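Local structure of uncharacterized protein C22E12.03c (4QYT) at residues 59-64 with 90-95; 75-80 with 96-101; 123-128 with 156-161. The protein catalyses the glutathione-independent conversion of methylglyoxal to D-lactate and is involved in protection against reactive oxygen species. All coordinates share one frame; numbering follows the deposited sequence.

Overall arrangement
From the N terminus, 59-64 comes first, at the end of edge strand 59-60, and 75-80 follows on central strand 76-79 of the same sheet. The turn into helix 93-102 and its first residues, 90-95, return to 59-64 and close contact 1; the following turns, 96-101, return to 75-80 and close contact 2. These contacts cross, meeting where V95 packs on I79, and the helix is tied both to the turn after edge strand 59-60 and to central strand 76-79. Contact 3 follows in series, closing when strand 158-161 comes back to the loop 123-128, towards the other end of the sheet. Contacts 2 and 3 touch, K100 NZ bonding to S123 O and V99 packing on L125.

Contact 1. Residues 59-64 with 90-95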
loop_
_atom_site.group_PDB
_atom_site.type_symbol
_atom_site.label_atom_id
_atom_site.label_comp_id
_atom_site.label_asym_id
_atom_site.label_seq_id
_atom_site.Cartn_x
_atom_site.Cartn_y
_atom_site.Cartn_z
ATOM N N ARG A 59 -16.048 6.598 7.252
ATOM C CA ARG A 59 -16.788 7.791 7.653
ATOM C C ARG A 59 -16.657 8.861 6.590
ATOM O O ARG A 59 -15.675 8.888 5.849
ATOM C CB ARG A 59 -16.288 8.353 8.987
ATOM C CG ARG A 59 -16.241 7.345 10.115
ATOM C CD ARG A 59 -15.936 8.020 11.444
ATOM N NE ARG A 59 -17.036 8.883 11.851
ATOM C CZ ARG A 59 -17.075 9.591 12.957
ATOM N NH1 ARG A 59 -15.990 9.783 13.659
ATOM N NH2 ARG A 59 -18.222 10.130 13.331
ATOM N N SER A 60 -17.620 9.781 6.588
ATOM C CA SER A 60 -17.456 11.080 5.980
ATOM C C SER A 60 -17.094 12.099 7.047
ATOM O O SER A 60 -17.640 12.076 8.141
ATOM C CB SER A 60 -18.760 11.515 5.319
ATOM O OG SER A 60 -18.685 12.883 4.960
ATOM N N TYR A 61 -16.248 13.068 6.704
ATOM C CA TYR A 61 -15.923 14.130 7.639
ATOM C C TYR A 61 -17.158 14.928 8.043
ATOM O O TYR A 61 -17.160 15.556 9.098
ATOM C CB TYR A 61 -14.833 15.062 7.139
ATOM C CG TYR A 61 -15.257 16.156 6.204
ATOM C CD1 TYR A 61 -15.829 15.915 4.981
ATOM C CD2 TYR A 61 -15.004 17.478 6.518
ATOM C CE1 TYR A 61 -16.149 16.933 4.105
ATOM C CE2 TYR A 61 -15.306 18.506 5.644
ATOM C CZ TYR A 61 -15.914 18.229 4.446
ATOM O OH TYR A 61 -16.214 19.252 3.559
ATOM N N LYS A 62 -18.206 14.900 7.224
ATOM C CA LYS A 62 -19.416 15.641 7.530
ATOM C C LYS A 62 -20.127 15.118 8.764
ATOM O O LYS A 62 -20.994 15.781 9.331
ATOM C CB LYS A 62 -20.347 15.667 6.330
ATOM C CG LYS A 62 -19.756 16.367 5.114
ATOM C CD LYS A 62 -20.702 16.540 3.941
ATOM C CE LYS A 62 -19.937 17.111 2.746
ATOM N NZ LYS A 62 -20.657 17.024 1.456
ATOM N N GLU A 63 -19.743 13.921 9.196
ATOM C CA GLU A 63 -20.245 13.325 10.435
ATOM C C GLU A 63 -19.711 13.995 11.688
ATOM O O GLU A 63 -20.199 13.721 12.800
ATOM C CB GLU A 63 -19.900 11.844 10.535
ATOM C CG GLU A 63 -20.523 10.988 9.457
ATOM C CD GLU A 63 -19.925 9.610 9.388
ATOM O OE1 GLU A 63 -19.504 9.068 10.438
ATOM O OE2 GLU A 63 -19.866 9.046 8.267
ATOM N N ILE A 64 -18.655 14.784 11.567
ATOM C CA ILE A 64 -17.917 15.312 12.699
ATOM C C ILE A 64 -18.153 16.810 12.738
ATOM O O ILE A 64 -17.805 17.487 11.790
ATOM C CB ILE A 64 -16.417 14.982 12.586
ATOM C CG1 ILE A 64 -16.211 13.471 12.430
ATOM C CG2 ILE A 64 -15.693 15.510 13.811
ATOM C CD1 ILE A 64 -14.810 13.087 11.975
ATOM N N SER A 90 -5.628 19.403 1.541
ATOM C CA SER A 90 -4.845 20.551 1.976
ATOM C C SER A 90 -5.675 21.837 1.916
ATOM O O SER A 90 -5.324 22.800 2.609
ATOM C CB SER A 90 -3.546 20.721 1.200
ATOM O OG SER A 90 -3.812 21.077 -0.147
ATOM N N THR A 91 -6.720 21.880 1.090
ATOM C CA THR A 91 -7.514 23.080 0.913
ATOM C C THR A 91 -8.881 22.937 1.563
ATOM O O THR A 91 -9.771 23.744 1.321
ATOM C CB THR A 91 -7.659 23.420 -0.577
ATOM O OG1 THR A 91 -8.355 22.392 -1.288
ATOM C CG2 THR A 91 -6.315 23.736 -1.206
ATOM N N THR A 92 -9.016 21.986 2.482
ATOM C CA THR A 92 -10.260 21.856 3.242
ATOM C C THR A 92 -10.078 22.482 4.602
ATOM O O THR A 92 -9.253 21.996 5.374
ATOM C CB THR A 92 -10.605 20.375 3.386
ATOM O OG1 THR A 92 -10.779 19.775 2.111
ATOM C CG2 THR A 92 -11.870 20.151 4.154
ATOM N N PRO A 93 -10.846 23.518 4.978
ATOM C CA PRO A 93 -10.634 24.130 6.292
ATOM C C PRO A 93 -10.707 23.153 7.437
ATOM O O PRO A 93 -9.927 23.291 8.375
ATOM C CB PRO A 93 -11.685 25.254 6.324
ATOM C CG PRO A 93 -11.790 25.649 4.875
ATOM C CD PRO A 93 -11.713 24.350 4.114
ATOM N N PHE A 94 -11.633 22.187 7.401
ATOM C CA PHE A 94 -11.719 21.239 8.499
ATOM C C PHE A 94 -10.377 20.554 8.764
ATOM O O PHE A 94 -9.968 20.378 9.916
ATOM C CB PHE A 94 -12.784 20.221 8.185
ATOM C CG PHE A 94 -12.991 19.178 9.261
ATOM C CD1 PHE A 94 -13.892 19.416 10.276
ATOM C CD2 PHE A 94 -12.337 17.949 9.254
ATOM C CE1 PHE A 94 -14.133 18.469 11.250
ATOM C CE2 PHE A 94 -12.581 16.992 10.232
ATOM C CZ PHE A 94 -13.504 17.251 11.213
ATOM N N VAL A 95 -9.733 20.091 7.687
ATOM C CA VAL A 95 -8.435 19.432 7.811
ATOM C C VAL A 95 -7.377 20.357 8.376
ATOM O O VAL A 95 -6.629 20.012 9.283
ATOM C CB VAL A 95 -8.003 18.818 6.467
ATOM C CG1 VAL A 95 -6.622 18.227 6.555
ATOM C CG2 VAL A 95 -9.005 17.784 5.992
#
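Y61 and F94 form a T-shaped (edge-to-face) aromatic pair that joins the 3-10 turn after edge strand 59-60 to the start of helix 93-102 in the alpha/beta sandwich of the DJ-1/PfpI family. Y61 presents its edge to the face of F94, with ring centroids 5.5 Å apart and planes at 66°, and its CD2 lies 3.8 Å from F94 CG. With CG anti to the backbone N (chi1 -179°), F94 runs past the tyrosine in the opposite direction, turning its face to the Y61 edge.

Aliphatic groups complete the apolar patch. I64 crosses F94 at about a right angle and sets CG2 3.8 Å from F94 CZ, at the ring edge. T92 suits its place by being two-sided: its methyl CG2 approaches Y61 CE2 at 4.1 Å, while OG1 bonds back to T88 O. Replacing F94 by an alanine would probably leave the Y61 edge and the I64 methyl without the ring they share, opening a gap between the helix and the 3-10 turn.

No hydrogen bond crosses; local bonds probably steady the turn that carries Y61, and R59 NH1 also reaches Q73 and Y74. S60 OG accepts from K62 N in an ST turn, and E63 OE2 takes S60 N. R59 lays a guanidinium face on I64 CG1, and its NE forms a salt bridge of 2.8 Å with E63 OE1, nearly straight at 168°.

Contact 2. Residues 75-80 with 96-101; sequences DIAIIP and QQVVKE
The strand bearing A77 and I79 passes the helical turn of V98 and V99 with its backbone closest at A77, whose CA is 7.4 Å from the CA of V99. This is the layering of a beta-alpha-beta crossover: strand 76-79 lies in the middle of the parallel part of the sheet, helix 93-102 covers one face of it, and the chain then returns as the adjacent parallel strand 109-112.

Strand alternation picks out the residues that take part. A77 and I79 direct their side chains at the helix, and only apolar carbons meet, with no hydrogen bond across. Alanine suits the position of closest backbone approach, since a single methyl fills the short distance to V98. I79 reaches further: with chi2 near 177° its chain is extended, which carries CD1 outward to V99 CG2 at 3.7 Å. I79 CD1 also packs against V95 CG1, one turn earlier in the helix. I79 takes two conformations, so its contacts with V99 and V95 hold for one of them and are doubtful in the other.

The valines are stiff, beta-branched wedges in a buried layer. V98 also touches A67 and F70 of helix 67-73, whereas V99 leans on T119 and L125, so the helix is flanked by different elements. The side chain of I79 lies about 9 Å from that of E19, the probable active-site glutamate, and does not reach it. V98 holds CG1 anti to its backbone N (chi1 162°), which brings that methyl to 3.8 Å from A77 CB.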
loop_
_atom_site.group_PDB
_atom_site.type_symbol
_atom_site.label_atom_id
_atom_site.label_comp_id
_atom_site.label_asym_id
_atom_site.label_seq_id
_atom_site.Cartn_x
_atom_site.Cartn_y
_atom_site.Cartn_z
ATOM N N ASP A 75 -6.686 11.036 18.193
ATOM C CA ASP A 75 -5.397 11.508 18.681
ATOM C C ASP A 75 -4.356 11.714 17.604
ATOM O O ASP A 75 -3.361 12.414 17.837
ATOM C CB ASP A 75 -4.852 10.498 19.724
ATOM C CG ASP A 75 -5.861 10.202 20.774
ATOM O OD1 ASP A 75 -6.231 11.159 21.493
ATOM O OD2 ASP A 75 -6.421 9.088 20.771
ATOM N N ILE A 76 -4.517 11.042 16.465
ATOM C CA ILE A 76 -3.565 11.144 15.362
ATOM C C ILE A 76 -4.390 11.454 14.109
ATOM O O ILE A 76 -5.399 10.816 13.858
ATOM C CB ILE A 76 -2.759 9.847 15.164
ATOM C CG1 ILE A 76 -2.037 9.425 16.442
ATOM C CG2 ILE A 76 -1.787 9.986 13.992
ATOM C CD1 ILE A 76 -1.074 8.273 16.250
ATOM N N ALA A 77 -3.894 12.435 13.342
ATOM C CA ALA A 77 -4.479 12.781 12.048
ATOM C C ALA A 77 -3.442 12.551 10.973
ATOM O O ALA A 77 -2.351 13.102 11.082
ATOM C CB ALA A 77 -4.922 14.231 12.036
ATOM N N ILE A 78 -3.793 11.776 9.957
ATOM C CA ILE A 78 -2.857 11.442 8.871
ATOM C C ILE A 78 -3.442 11.956 7.557
ATOM O O ILE A 78 -4.583 11.679 7.206
ATOM C CB ILE A 78 -2.621 9.909 8.801
ATOM C CG1 ILE A 78 -2.130 9.364 10.150
ATOM C CG2 ILE A 78 -1.633 9.596 7.662
ATOM C CD1 ILE A 78 -2.002 7.873 10.185
ATOM N N ILE A 79 -2.550 12.608 6.797
ATOM C CA ILE A 79 -2.879 13.198 5.517
ATOM C C ILE A 79 -1.972 12.554 4.489
ATOM O O ILE A 79 -0.739 12.778 4.452
ATOM C CB ILE A 79 -2.747 14.727 5.499
ATOM C CG1 ILE A 79 -3.482 15.288 6.710
ATOM C CG2 ILE A 79 -3.416 15.263 4.231
ATOM C CD1 ILE A 79 -3.382 16.783 6.885
ATOM N N PRO A 80 -2.560 11.667 3.684
ATOM C CA PRO A 80 -1.780 11.045 2.627
ATOM C C PRO A 80 -1.716 11.946 1.384
ATOM O O PRO A 80 -2.393 12.976 1.302
ATOM C CB PRO A 80 -2.557 9.748 2.366
ATOM C CG PRO A 80 -4.003 10.140 2.676
ATOM C CD PRO A 80 -3.928 11.125 3.779
ATOM N N GLN A 96 -7.349 21.581 7.842
ATOM C CA GLN A 96 -6.419 22.586 8.336
ATOM C C GLN A 96 -6.639 22.884 9.832
ATOM O O GLN A 96 -5.685 23.068 10.593
ATOM C CB GLN A 96 -6.560 23.890 7.551
ATOM C CG GLN A 96 -6.264 23.782 6.070
ATOM C CD GLN A 96 -6.866 24.934 5.295
ATOM O OE1 GLN A 96 -7.451 25.868 5.880
ATOM N NE2 GLN A 96 -6.716 24.896 3.987
ATOM N N GLN A 97 -7.908 23.011 10.220
ATOM C CA GLN A 97 -8.266 23.297 11.607
ATOM C C GLN A 97 -7.816 22.180 12.538
ATOM O O GLN A 97 -7.319 22.425 13.637
ATOM C CB GLN A 97 -9.781 23.461 11.737
ATOM C CG GLN A 97 -10.342 24.744 11.102
ATOM C CD GLN A 97 -11.838 24.691 10.736
ATOM O OE1 GLN A 97 -12.505 23.651 10.802
ATOM N NE2 GLN A 97 -12.359 25.810 10.333
ATOM N N VAL A 98 -7.980 20.934 12.112
ATOM C CA VAL A 98 -7.503 19.812 12.909
ATOM C C VAL A 98 -5.993 19.891 13.056
ATOM O O VAL A 98 -5.465 19.694 14.151
ATOM C CB VAL A 98 -7.941 18.474 12.232
ATOM C CG1 VAL A 98 -7.125 17.278 12.730
ATOM C CG2 VAL A 98 -9.435 18.250 12.413
ATOM N N VAL A 99 -5.290 20.102 11.934
ATOM C CA VAL A 99 -3.836 20.174 12.013
ATOM C C VAL A 99 -3.347 21.299 12.953
ATOM O O VAL A 99 -2.437 21.100 13.759
ATOM C CB VAL A 99 -3.265 20.281 10.562
ATOM C CG1 VAL A 99 -1.828 20.753 10.523
ATOM C CG2 VAL A 99 -3.474 18.967 9.825
ATOM N N LYS A 100 -3.952 22.455 12.830
ATOM C CA LYS A 100 -3.601 23.583 13.691
ATOM C C LYS A 100 -3.897 23.290 15.142
ATOM O O LYS A 100 -3.108 23.659 16.040
ATOM C CB LYS A 100 -4.346 24.837 13.240
ATOM C CG LYS A 100 -3.845 25.387 11.930
ATOM C CD LYS A 100 -4.646 26.575 11.467
ATOM C CE LYS A 100 -4.215 27.820 12.217
ATOM N NZ LYS A 100 -2.804 28.233 11.903
ATOM N N GLU A 101 -5.039 22.660 15.410
ATOM C CA GLU A 101 -5.358 22.320 16.784
ATOM C C GLU A 101 -4.391 21.314 17.361
ATOM O O GLU A 101 -4.019 21.389 18.542
ATOM C CB GLU A 101 -6.776 21.755 16.897
ATOM C CG GLU A 101 -7.161 21.321 18.299
ATOM C CD GLU A 101 -7.064 22.432 19.331
ATOM O OE1 GLU A 101 -7.436 23.597 18.988
ATOM O OE2 GLU A 101 -6.828 22.087 20.531
#

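Contact 3. Residues 123-128 with 156-161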
loop_
_atom_site.group_PDB
_atom_site.type_symbol
_atom_site.label_atom_id
_atom_site.label_comp_id
_atom_site.label_asym_id
_atom_site.label_seq_id
_atom_site.Cartn_x
_atom_site.Cartn_y
_atom_site.Cartn_z
ATOM N N SER A 123 -2.016 25.370 6.244
ATOM C CA SER A 123 -2.537 25.535 7.598
ATOM C C SER A 123 -1.787 26.612 8.384
ATOM O O SER A 123 -2.134 26.909 9.524
ATOM C CB SER A 123 -2.388 24.186 8.294
ATOM O OG SER A 123 -3.244 23.210 7.722
ATOM N N GLY A 124 -0.673 27.072 7.823
ATOM C CA GLY A 124 0.261 27.986 8.489
ATOM C C GLY A 124 1.065 27.393 9.637
ATOM O O GLY A 124 1.386 28.111 10.582
ATOM N N LEU A 125 1.458 26.120 9.565
ATOM C CA LEU A 125 2.296 25.527 10.629
ATOM C C LEU A 125 3.697 26.137 10.682
ATOM O O LEU A 125 4.328 26.317 9.654
ATOM C CB LEU A 125 2.461 24.016 10.474
ATOM C CG LEU A 125 1.185 23.195 10.591
ATOM C CD1 LEU A 125 1.534 21.728 10.599
ATOM C CD2 LEU A 125 0.401 23.614 11.819
ATOM N N PRO A 126 4.212 26.387 11.895
ATOM C CA PRO A 126 5.446 27.151 12.025
ATOM C C PRO A 126 6.657 26.256 12.279
ATOM O O PRO A 126 7.730 26.766 12.619
ATOM C CB PRO A 126 5.185 28.011 13.244
ATOM C CG PRO A 126 4.352 27.131 14.121
ATOM C CD PRO A 126 3.458 26.380 13.155
ATOM N N ASN A 127 6.551 24.972 11.962
ATOM C CA ASN A 127 7.740 24.128 11.967
ATOM C C ASN A 127 8.831 24.731 11.054
ATOM O O ASN A 127 8.556 25.371 10.027
ATOM C CB ASN A 127 7.398 22.673 11.582
ATOM C CG ASN A 127 6.615 22.577 10.288
ATOM O OD1 ASN A 127 5.501 23.091 10.193
ATOM N ND2 ASN A 127 7.221 21.970 9.264
ATOM N N LYS A 128 10.080 24.441 11.392
ATOM C CA LYS A 128 11.179 24.960 10.607
ATOM C C LYS A 128 11.558 24.071 9.445
ATOM O O LYS A 128 12.040 24.551 8.430
ATOM C CB LYS A 128 12.402 25.205 11.499
ATOM C CG LYS A 128 12.128 26.123 12.681
ATOM C CD LYS A 128 11.470 27.418 12.230
ATOM C CE LYS A 128 10.821 28.153 13.394
ATOM N NZ LYS A 128 11.786 28.417 14.499
ATOM N N GLU A 156 8.587 18.625 16.417
ATOM C CA GLU A 156 7.487 18.653 17.356
ATOM C C GLU A 156 6.672 17.381 17.227
ATOM O O GLU A 156 7.239 16.296 17.387
ATOM C CB GLU A 156 6.677 19.946 17.217
ATOM C CG GLU A 156 7.490 21.163 17.608
ATOM C CD GLU A 156 7.750 21.287 19.117
ATOM O OE1 GLU A 156 7.183 20.536 19.919
ATOM O OE2 GLU A 156 8.614 22.070 19.522
ATOM N N ASN A 157 5.365 17.472 16.967
ATOM C CA ASN A 157 4.524 16.281 16.788
ATOM C C ASN A 157 4.026 16.147 15.353
ATOM O O ASN A 157 3.017 15.487 15.125
ATOM C CB ASN A 157 3.341 16.320 17.768
ATOM C CG ASN A 157 2.421 17.496 17.542
ATOM O OD1 ASN A 157 2.791 18.505 16.927
ATOM N ND2 ASN A 157 1.194 17.351 18.028
ATOM N N LEU A 158 4.826 16.673 14.417
ATOM C CA LEU A 158 4.532 16.614 12.981
ATOM C C LEU A 158 5.546 15.678 12.315
ATOM O O LEU A 158 6.763 15.951 12.333
ATOM C CB LEU A 158 4.639 17.991 12.359
ATOM C CG LEU A 158 4.466 18.038 10.826
ATOM C CD1 LEU A 158 3.087 17.566 10.394
ATOM C CD2 LEU A 158 4.799 19.423 10.291
ATOM N N ILE A 159 5.031 14.618 11.719
ATOM C CA ILE A 159 5.814 13.704 10.920
ATOM C C ILE A 159 5.494 14.005 9.450
ATOM O O ILE A 159 4.326 13.977 9.043
ATOM C CB ILE A 159 5.405 12.248 11.254
ATOM C CG1 ILE A 159 5.767 11.870 12.706
ATOM C CG2 ILE A 159 6.056 11.273 10.274
ATOM C CD1 ILE A 159 4.887 12.422 13.817
ATOM N N THR A 160 6.546 14.221 8.652
ATOM C CA THR A 160 6.385 14.352 7.205
ATOM C C THR A 160 7.291 13.369 6.471
ATOM O O THR A 160 8.268 12.866 7.031
ATOM C CB THR A 160 6.606 15.805 6.736
ATOM O OG1 THR A 160 7.927 16.246 7.055
ATOM C CG2 THR A 160 5.564 16.730 7.282
ATOM N N SER A 161 6.885 13.001 5.259
ATOM C CA SER A 161 7.586 11.975 4.506
ATOM C C SER A 161 7.400 12.150 3.008
ATOM O O SER A 161 6.592 12.933 2.570
ATOM C CB SER A 161 7.096 10.621 4.972
ATOM O OG SER A 161 7.814 9.525 4.494
#
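L158 offers its CD2 methyl to two residues of the 123-128 loop, N127 and L125, and both meet this one atom. It sits over the flat amide of N127, 3.6 Å from CG and 3.7 Å from each of OD1 and ND2, so the amide offers its face rather than a polar end. The two side chains cross at about a right angle.

N127 attains this pose with CG tucked between its backbone N and carbonyl carbon (chi1 52°), which turns the amide so that its face meets L158 CD2. Asparagine suits the place because it does two jobs: the face of its amide takes the methyl, while ND2 donates a hydrogen bond to Q129 O, which would help to fix the rotation of the group in this buried setting.

L125 meets the same methyl tip to tip, its CD1 4.0 Å from L158 CD2. L158 extends with CG anti to the backbone N (chi1 175°), and with chi2 near 62° for CD1 its CD2 lies nearly anti to CA, at the end of the extended chain that meets the loop. Leucine fits both sites, being apolar, buried and forked: L125 also touches M112, and L158 packs on I110 and M112 of the adjacent strand.

Just before L125, G124 ends helix 118-122 in a Schellman motif, with a positive phi that glycine accommodates easily. The arrangement is that of an alpha/beta sandwich in which the connection from helix 118-122 to strand 129-130 is folded down onto strand 158-161 of the DJ-1/PfpI sheet.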